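Local coordinates for receptor-type tyrosine-protein phosphatase C (Rattus norvegicus, PDB 5FN8) that dephosphorylates phosphotyrosine in proteins and is probably required for T-cell activation through the antigen receptor, here represented by two fibronectin type III domains of its extracellular region, at residues R108-S120 / T149-T161. Sequence-based numbering, arbitrary orientation.
With NAG (2-acetamido-2-deoxy-beta-D-glucopyranose), chain I.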
ATOM      1  N   ARG B 108     -12.755   5.231 -29.284  1.00 98.45           N
ATOM      2  CA  ARG B 108     -13.980   5.139 -30.092  1.00 99.21           C
ATOM      3  C   ARG B 108     -14.418   3.676 -30.244  1.00102.70           C
ATOM      4  O   ARG B 108     -13.637   2.852 -30.715  1.00104.31           O
ATOM      5  CB  ARG B 108     -13.804   5.799 -31.465  1.00101.17           C
ATOM      6  CG  ARG B 108     -14.745   6.979 -31.691  1.00113.49           C
ATOM      7  CD  ARG B 108     -14.172   8.001 -32.663  1.00129.74           C
ATOM      8  NE  ARG B 108     -13.023   8.717 -32.102  1.00141.82           N
ATOM      9  CZ  ARG B 108     -12.159   9.450 -32.801  1.00159.43           C
ATOM     10  NH1 ARG B 108     -12.309   9.581 -34.116  1.00146.06           N
ATOM     11  NH2 ARG B 108     -11.141  10.047 -32.201  1.00150.11           N
ATOM     12  N   ALA B 109     -15.642   3.350 -29.788  1.00 96.62           N
ATOM     13  CA  ALA B 109     -16.206   1.999 -29.873  1.00 96.32           C
ATOM     14  C   ALA B 109     -16.941   1.807 -31.199  1.00100.59           C
ATOM     15  O   ALA B 109     -16.923   0.709 -31.755  1.00101.56           O
ATOM     16  CB  ALA B 109     -17.133   1.724 -28.696  1.00 95.19           C
ATOM     17  N   SER B 110     -17.578   2.891 -31.689  1.00 95.95           N
ATOM     18  CA  SER B 110     -18.336   3.014 -32.934  1.00 96.97           C
ATOM     19  C   SER B 110     -18.328   4.503 -33.369  1.00101.74           C
ATOM     20  O   SER B 110     -17.495   5.277 -32.881  1.00 98.74           O
ATOM     21  CB  SER B 110     -19.758   2.465 -32.763  1.00 97.85           C
ATOM     22  OG  SER B 110     -20.765   3.458 -32.647  1.00 97.06           O
ATOM     23  N   ASP B 111     -19.230   4.890 -34.294  1.00102.72           N
ATOM     24  CA  ASP B 111     -19.350   6.257 -34.811  1.00103.91           C
ATOM     25  C   ASP B 111     -19.805   7.251 -33.718  1.00105.48           C
ATOM     26  O   ASP B 111     -19.235   8.344 -33.607  1.00105.33           O
ATOM     27  CB  ASP B 111     -20.310   6.290 -36.022  1.00109.31           C
ATOM     28  CG  ASP B 111     -19.856   5.511 -37.260  1.00124.02           C
ATOM     29  OD1 ASP B 111     -19.314   4.390 -37.097  1.00124.53           O
ATOM     30  OD2 ASP B 111     -20.099   5.999 -38.396  1.00131.04           O
ATOM     31  N   ASN B 112     -20.804   6.850 -32.899  1.00 99.06           N
ATOM     32  CA  ASN B 112     -21.364   7.663 -31.810  1.00 95.47           C
ATOM     33  C   ASN B 112     -21.233   6.976 -30.395  1.00 94.74           C
ATOM     34  O   ASN B 112     -22.013   7.268 -29.483  1.00 92.43           O
ATOM     35  CB  ASN B 112     -22.825   8.009 -32.152  1.00 93.73           C
ATOM     36  CG  ASN B 112     -23.818   6.858 -32.086  1.00112.19           C
ATOM     37  OD1 ASN B 112     -23.460   5.670 -32.010  1.00105.99           O
ATOM     38  ND2 ASN B 112     -25.105   7.197 -32.111  1.00101.33           N
ATOM     39  N   SER B 113     -20.251   6.059 -30.254  1.00 90.09           N
ATOM     40  CA  SER B 113     -19.970   5.217 -29.083  1.00 87.91           C
ATOM     41  C   SER B 113     -18.499   5.390 -28.629  1.00 89.44           C
ATOM     42  O   SER B 113     -17.605   5.386 -29.476  1.00 90.45           O
ATOM     43  CB  SER B 113     -20.225   3.755 -29.455  1.00 93.01           C
ATOM     44  OG  SER B 113     -20.563   2.894 -28.383  1.00102.09           O
ATOM     45  N   ILE B 114     -18.263   5.536 -27.302  1.00 81.86           N
ATOM     46  CA  ILE B 114     -16.948   5.708 -26.650  1.00 79.04           C
ATOM     47  C   ILE B 114     -16.808   4.701 -25.522  1.00 80.63           C
ATOM     48  O   ILE B 114     -17.721   4.521 -24.723  1.00 77.68           O
ATOM     49  CB  ILE B 114     -16.723   7.167 -26.088  1.00 80.32           C
ATOM     50  CG1 ILE B 114     -16.875   8.313 -27.131  1.00 81.29           C
ATOM     51  CG2 ILE B 114     -15.461   7.321 -25.192  1.00 78.11           C
ATOM     52  CD1 ILE B 114     -16.093   8.242 -28.352  1.00 90.23           C
ATOM     53  N   ASN B 115     -15.646   4.071 -25.441  1.00 80.00           N
ATOM     54  CA  ASN B 115     -15.300   3.124 -24.382  1.00 79.13           C
ATOM     55  C   ASN B 115     -14.299   3.815 -23.450  1.00 78.76           C
ATOM     56  O   ASN B 115     -13.364   4.479 -23.932  1.00 77.05           O
ATOM     57  CB  ASN B 115     -14.716   1.827 -24.970  1.00 85.78           C
ATOM     58  CG  ASN B 115     -15.705   0.721 -25.277  1.00122.96           C
ATOM     59  OD1 ASN B 115     -16.926   0.936 -25.385  1.00114.64           O
ATOM     60  ND2 ASN B 115     -15.144  -0.490 -25.422  1.00130.21           N
ATOM     61  N   VAL B 116     -14.554   3.732 -22.115  1.00 72.68           N
ATOM     62  CA  VAL B 116     -13.719   4.338 -21.080  1.00 69.91           C
ATOM     63  C   VAL B 116     -13.228   3.235 -20.120  1.00 74.31           C
ATOM     64  O   VAL B 116     -14.024   2.435 -19.644  1.00 75.08           O
ATOM     65  CB  VAL B 116     -14.399   5.538 -20.340  1.00 71.29           C
ATOM     66  CG1 VAL B 116     -13.423   6.206 -19.356  1.00 69.09           C
ATOM     67  CG2 VAL B 116     -14.949   6.570 -21.322  1.00 71.54           C
ATOM     68  N   THR B 117     -11.912   3.169 -19.885  1.00 71.55           N
ATOM     69  CA  THR B 117     -11.277   2.164 -19.018  1.00 70.63           C
ATOM     70  C   THR B 117     -10.249   2.820 -18.138  1.00 71.33           C
ATOM     71  O   THR B 117      -9.650   3.828 -18.510  1.00 70.17           O
ATOM     72  CB  THR B 117     -10.616   1.026 -19.823  1.00 81.52           C
ATOM     73  OG1 THR B 117      -9.693   1.593 -20.756  1.00 87.05           O
ATOM     74  CG2 THR B 117     -11.629   0.135 -20.544  1.00 81.57           C
ATOM     75  N   CYS B 118     -10.053   2.258 -16.966  1.00 67.27           N
ATOM     76  CA  CYS B 118      -9.068   2.747 -16.022  1.00 67.74           C
ATOM     77  C   CYS B 118      -8.775   1.650 -15.031  1.00 69.95           C
ATOM     78  O   CYS B 118      -9.461   0.617 -15.005  1.00 70.30           O
ATOM     79  CB  CYS B 118      -9.533   4.032 -15.326  1.00 68.72           C
ATOM     80  SG  CYS B 118     -10.678   3.767 -13.936  1.00 72.09           S
ATOM     81  N   ASN B 119      -7.759   1.878 -14.205  1.00 64.94           N
ATOM     82  CA  ASN B 119      -7.402   0.952 -13.153  1.00 64.49           C
ATOM     83  C   ASN B 119      -7.521   1.681 -11.838  1.00 67.10           C
ATOM     84  O   ASN B 119      -7.486   2.914 -11.792  1.00 66.60           O
ATOM     85  CB  ASN B 119      -5.989   0.403 -13.357  1.00 66.10           C
ATOM     86  CG  ASN B 119      -5.782  -0.282 -14.683  1.00 83.64           C
ATOM     87  OD1 ASN B 119      -4.962   0.145 -15.500  1.00 77.78           O
ATOM     88  ND2 ASN B 119      -6.531  -1.348 -14.932  1.00 76.84           N
ATOM     89  N   SER B 120      -7.659   0.914 -10.779  1.00 62.94           N
ATOM     90  CA  SER B 120      -7.789   1.362  -9.404  1.00 62.21           C
ATOM     91  C   SER B 120      -6.746   2.410  -8.982  1.00 68.32           C
ATOM     92  O   SER B 120      -5.607   2.339  -9.452  1.00 70.08           O
ATOM     93  CB  SER B 120      -7.670   0.147  -8.486  1.00 63.19           C
ATOM     94  OG  SER B 120      -7.768   0.487  -7.114  1.00 68.21           O
ATOM     95  N   THR B 149     -16.604  -1.958 -11.739  1.00 66.25           N
ATOM     96  CA  THR B 149     -15.490  -2.086 -12.683  1.00 66.56           C
ATOM     97  C   THR B 149     -15.367  -0.841 -13.542  1.00 71.60           C
ATOM     98  O   THR B 149     -16.363  -0.289 -14.015  1.00 73.22           O
ATOM     99  CB  THR B 149     -15.646  -3.353 -13.570  1.00 75.01           C
ATOM    100  OG1 THR B 149     -16.883  -3.279 -14.269  1.00 87.89           O
ATOM    101  CG2 THR B 149     -15.637  -4.643 -12.771  1.00 67.24           C
ATOM    102  N   CYS B 150     -14.146  -0.429 -13.791  1.00 69.01           N
ATOM    103  CA  CYS B 150     -13.865   0.745 -14.588  1.00 68.79           C
ATOM    104  C   CYS B 150     -13.789   0.411 -16.052  1.00 75.98           C
ATOM    105  O   CYS B 150     -12.751   0.590 -16.691  1.00 76.93           O
ATOM    106  CB  CYS B 150     -12.619   1.460 -14.094  1.00 68.68           C
ATOM    107  SG  CYS B 150     -12.448   3.144 -14.729  1.00 73.41           S
ATOM    108  N   LYS B 151     -14.922  -0.067 -16.594  1.00 73.67           N
ATOM    109  CA  LYS B 151     -15.117  -0.392 -17.995  1.00 74.62           C
ATOM    110  C   LYS B 151     -16.526   0.092 -18.378  1.00 76.18           C
ATOM    111  O   LYS B 151     -17.549  -0.533 -18.051  1.00 74.89           O
ATOM    112  CB  LYS B 151     -14.874  -1.890 -18.295  1.00 80.11           C
ATOM    113  CG  LYS B 151     -15.551  -2.888 -17.342  1.00111.40           C
ATOM    114  CD  LYS B 151     -15.883  -4.227 -18.026  1.00130.07           C
ATOM    115  CE  LYS B 151     -16.709  -5.141 -17.142  1.00138.34           C
ATOM    116  NZ  LYS B 151     -16.962  -6.460 -17.786  1.00146.81           N
ATOM    117  N   PHE B 152     -16.565   1.277 -18.997  1.00 70.23           N
ATOM    118  CA  PHE B 152     -17.803   1.950 -19.388  1.00 68.25           C
ATOM    119  C   PHE B 152     -17.933   2.008 -20.865  1.00 73.52           C
ATOM    120  O   PHE B 152     -16.978   2.365 -21.556  1.00 74.21           O
ATOM    121  CB  PHE B 152     -17.846   3.394 -18.852  1.00 67.38           C
ATOM    122  CG  PHE B 152     -17.626   3.548 -17.365  1.00 65.60           C
ATOM    123  CD1 PHE B 152     -18.696   3.488 -16.477  1.00 66.62           C
ATOM    124  CD2 PHE B 152     -16.350   3.780 -16.849  1.00 63.12           C
ATOM    125  CE1 PHE B 152     -18.488   3.628 -15.098  1.00 64.68           C
ATOM    126  CE2 PHE B 152     -16.152   3.949 -15.470  1.00 63.31           C
ATOM    127  CZ  PHE B 152     -17.219   3.859 -14.608  1.00 61.38           C
ATOM    128  N   VAL B 153     -19.129   1.701 -21.354  1.00 71.99           N
ATOM    129  CA  VAL B 153     -19.486   1.810 -22.767  1.00 73.65           C
ATOM    130  C   VAL B 153     -20.538   2.918 -22.836  1.00 76.82           C
ATOM    131  O   VAL B 153     -21.597   2.805 -22.218  1.00 75.81           O
ATOM    132  CB  VAL B 153     -19.852   0.473 -23.488  1.00 79.10           C
ATOM    133  CG1 VAL B 153     -20.584  -0.496 -22.567  1.00 78.53           C
ATOM    134  CG2 VAL B 153     -20.639   0.721 -24.782  1.00 81.03           C
ATOM    135  N   VAL B 154     -20.157   4.037 -23.471  1.00 74.06           N
ATOM    136  CA  VAL B 154     -20.930   5.277 -23.580  1.00 73.88           C
ATOM    137  C   VAL B 154     -21.411   5.406 -25.004  1.00 83.15           C
ATOM    138  O   VAL B 154     -20.681   5.871 -25.882  1.00 84.14           O
ATOM    139  CB  VAL B 154     -20.115   6.525 -23.121  1.00 74.71           C
ATOM    140  CG1 VAL B 154     -20.999   7.753 -23.027  1.00 73.84           C
ATOM    141  CG2 VAL B 154     -19.375   6.284 -21.795  1.00 71.80           C
ATOM    142  N   ASP B 155     -22.649   4.994 -25.235  1.00 82.93           N
ATOM    143  CA  ASP B 155     -23.222   5.007 -26.572  1.00 85.14           C
ATOM    144  C   ASP B 155     -24.351   6.027 -26.780  1.00 89.76           C
ATOM    145  O   ASP B 155     -24.686   6.769 -25.860  1.00 88.31           O
ATOM    146  CB  ASP B 155     -23.601   3.578 -27.005  1.00 88.87           C
ATOM    147  CG  ASP B 155     -24.449   2.781 -26.031  1.00 99.14           C
ATOM    148  OD1 ASP B 155     -25.461   3.328 -25.540  1.00 98.65           O
ATOM    149  OD2 ASP B 155     -24.139   1.587 -25.815  1.00107.05           O
ATOM    150  N   ASN B 156     -24.878   6.098 -28.014  1.00 88.93           N
ATOM    151  CA  ASN B 156     -25.956   6.997 -28.432  1.00 89.79           C
ATOM    152  C   ASN B 156     -25.640   8.501 -28.228  1.00 91.82           C
ATOM    153  O   ASN B 156     -26.509   9.290 -27.814  1.00 93.27           O
ATOM    154  CB  ASN B 156     -27.338   6.554 -27.877  1.00 90.18           C
ATOM    155  CG  ASN B 156     -27.693   5.092 -28.127  1.00117.65           C
ATOM    156  OD1 ASN B 156     -27.433   4.520 -29.199  1.00116.82           O
ATOM    157  ND2 ASN B 156     -28.321   4.453 -27.144  1.00106.80           N
ATOM    158  N   LEU B 157     -24.390   8.889 -28.562  1.00 83.92           N
ATOM    159  CA  LEU B 157     -23.923  10.277 -28.488  1.00 81.46           C
ATOM    160  C   LEU B 157     -24.156  10.972 -29.841  1.00 87.79           C
ATOM    161  O   LEU B 157     -24.532  10.307 -30.813  1.00 89.45           O
ATOM    162  CB  LEU B 157     -22.419  10.333 -28.112  1.00 79.33           C
ATOM    163  CG  LEU B 157     -21.959   9.664 -26.806  1.00 80.72           C
ATOM    164  CD1 LEU B 157     -20.479   9.451 -26.831  1.00 80.75           C
ATOM    165  CD2 LEU B 157     -22.298  10.510 -25.575  1.00 78.67           C
ATOM    166  N   TYR B 158     -23.951  12.303 -29.913  1.00 84.08           N
ATOM    167  CA  TYR B 158     -24.080  13.036 -31.181  1.00 85.38           C
ATOM    168  C   TYR B 158     -22.820  12.742 -32.012  1.00 90.63           C
ATOM    169  O   TYR B 158     -21.779  12.400 -31.433  1.00 87.40           O
ATOM    170  CB  TYR B 158     -24.330  14.538 -30.962  1.00 85.90           C
ATOM    171  CG  TYR B 158     -25.673  14.853 -30.322  1.00 87.69           C
ATOM    172  CD1 TYR B 158     -26.867  14.554 -30.974  1.00 92.72           C
ATOM    173  CD2 TYR B 158     -25.748  15.521 -29.104  1.00 85.99           C
ATOM    174  CE1 TYR B 158     -28.105  14.878 -30.410  1.00 94.77           C
ATOM    175  CE2 TYR B 158     -26.979  15.828 -28.519  1.00 86.67           C
ATOM    176  CZ  TYR B 158     -28.154  15.520 -29.183  1.00 98.27           C
ATOM    177  OH  TYR B 158     -29.372  15.844 -28.620  1.00 98.46           O
ATOM    178  N   TYR B 159     -22.943  12.813 -33.357  1.00 91.20           N
ATOM    179  CA  TYR B 159     -21.949  12.406 -34.357  1.00 93.75           C
ATOM    180  C   TYR B 159     -20.601  13.112 -34.505  1.00103.00           C
ATOM    181  O   TYR B 159     -19.602  12.422 -34.789  1.00105.64           O
ATOM    182  CB  TYR B 159     -22.588  12.121 -35.729  1.00 96.91           C
ATOM    183  CG  TYR B 159     -23.223  10.750 -35.776  1.00 98.16           C
ATOM    184  CD1 TYR B 159     -22.437   9.598 -35.840  1.00 99.59           C
ATOM    185  CD2 TYR B 159     -24.602  10.593 -35.675  1.00 99.46           C
ATOM    186  CE1 TYR B 159     -23.014   8.326 -35.858  1.00100.38           C
ATOM    187  CE2 TYR B 159     -25.191   9.326 -35.689  1.00101.48           C
ATOM    188  CZ  TYR B 159     -24.390   8.192 -35.775  1.00108.35           C
ATOM    189  OH  TYR B 159     -24.943   6.931 -35.764  1.00108.92           O
ATOM    190  N   SER B 160     -20.547  14.448 -34.384  1.00 98.90           N
ATOM    191  CA  SER B 160     -19.252  15.132 -34.525  1.00 98.61           C
ATOM    192  C   SER B 160     -19.133  16.113 -33.380  1.00100.77           C
ATOM    193  O   SER B 160     -19.126  17.331 -33.567  1.00101.10           O
ATOM    194  CB  SER B 160     -19.120  15.797 -35.896  1.00104.05           C
ATOM    195  OG  SER B 160     -18.716  14.866 -36.887  1.00112.03           O
ATOM    196  N   THR B 161     -19.096  15.554 -32.167  1.00 94.95           N
ATOM    197  CA  THR B 161     -19.103  16.336 -30.940  1.00 92.04           C
ATOM    198  C   THR B 161     -17.916  16.041 -30.029  1.00 93.34           C
ATOM    199  O   THR B 161     -17.470  14.893 -29.919  1.00 92.46           O
ATOM    200  CB  THR B 161     -20.493  16.183 -30.280  1.00 98.53           C
ATOM    201  OG1 THR B 161     -21.509  16.457 -31.264  1.00101.10           O
ATOM    202  CG2 THR B 161     -20.689  17.090 -29.058  1.00 94.19           C
TER
HETATM  203  C1  NAG I1190     -15.883  -1.682 -25.723  1.00122.48           C
HETATM  204  C2  NAG I1190     -15.155  -2.529 -26.769  1.00123.53           C
HETATM  205  C3  NAG I1190     -16.057  -3.733 -27.046  1.00124.71           C
HETATM  206  C4  NAG I1190     -16.258  -4.550 -25.771  1.00125.49           C
HETATM  207  C5  NAG I1190     -16.754  -3.666 -24.626  1.00125.19           C
HETATM  208  C6  NAG I1190     -16.684  -4.350 -23.276  1.00125.45           C
HETATM  209  C7  NAG I1190     -13.660  -1.304 -28.309  1.00121.32           C
HETATM  210  C8  NAG I1190     -13.608  -0.427 -29.521  1.00121.30           C
HETATM  211  N2  NAG I1190     -14.875  -1.793 -27.991  1.00123.10           N
HETATM  212  O3  NAG I1190     -15.481  -4.550 -28.060  1.00124.56           O
HETATM  213  O4  NAG I1190     -17.189  -5.603 -26.007  1.00125.88           O
HETATM  214  O5  NAG I1190     -15.946  -2.477 -24.528  1.00124.41           O
HETATM  215  O6  NAG I1190     -17.191  -3.535 -22.223  1.00124.64           O
HETATM  216  O7  NAG I1190     -12.657  -1.551 -27.643  1.00119.23           O
HETATM  217  O   HOH W   1     -24.111   4.066 -30.068  1.00 87.42           O
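Ile114 and Val116 pair with Val154 and Phe152 through four backbone hydrogen bonds, the straightest running from Phe152 N to Val116 O (2.9 Å, 175° at the hydrogen), and the axes of strands 114-119 and 151-154 approach to 4.7 Å, running antiparallel. These four residues turn their side chains inward. CG1 of Ile114 meets CD1 of Leu157 at 3.8 Å, the two side chains crossing at about a right angle, while Phe165 and Leu133 of the facing four-stranded sheet close over Ile114 and Phe152 respectively. This is the two-sheet sandwich of a fibronectin type III domain, here the second of the pair, with strand 114-119 in the middle of its three-stranded sheet. A disulfide between Cys118 SG and Cys150 SG (2.0 Å) locks one end; with Cys150 SG anti to its own backbone N (chi1 -164°), the side chain extends toward strand 114-119. The opposite face, bearing Asn115, Thr117, Lys151 and Val153, is the solvent side: Lys151 and Val153 are exposed, Val153 CB has the Asn115 amide beside it, 3.5 Å from OD1, and Asn115 ND2 carries an N-linked sugar. Past the strands, Leu157 N donates to Asn112 O at 3.0 Å, and a water links Asn112 OD1 to Asn156 N. At this exposed end the Tyr159 ring receives Asn112 CB over one face, 4.0 Å from the centroid, with the Asn112 amide nearly parallel to the ring (7°), and Asp111 CB at its edge, 3.4 Å from CE1.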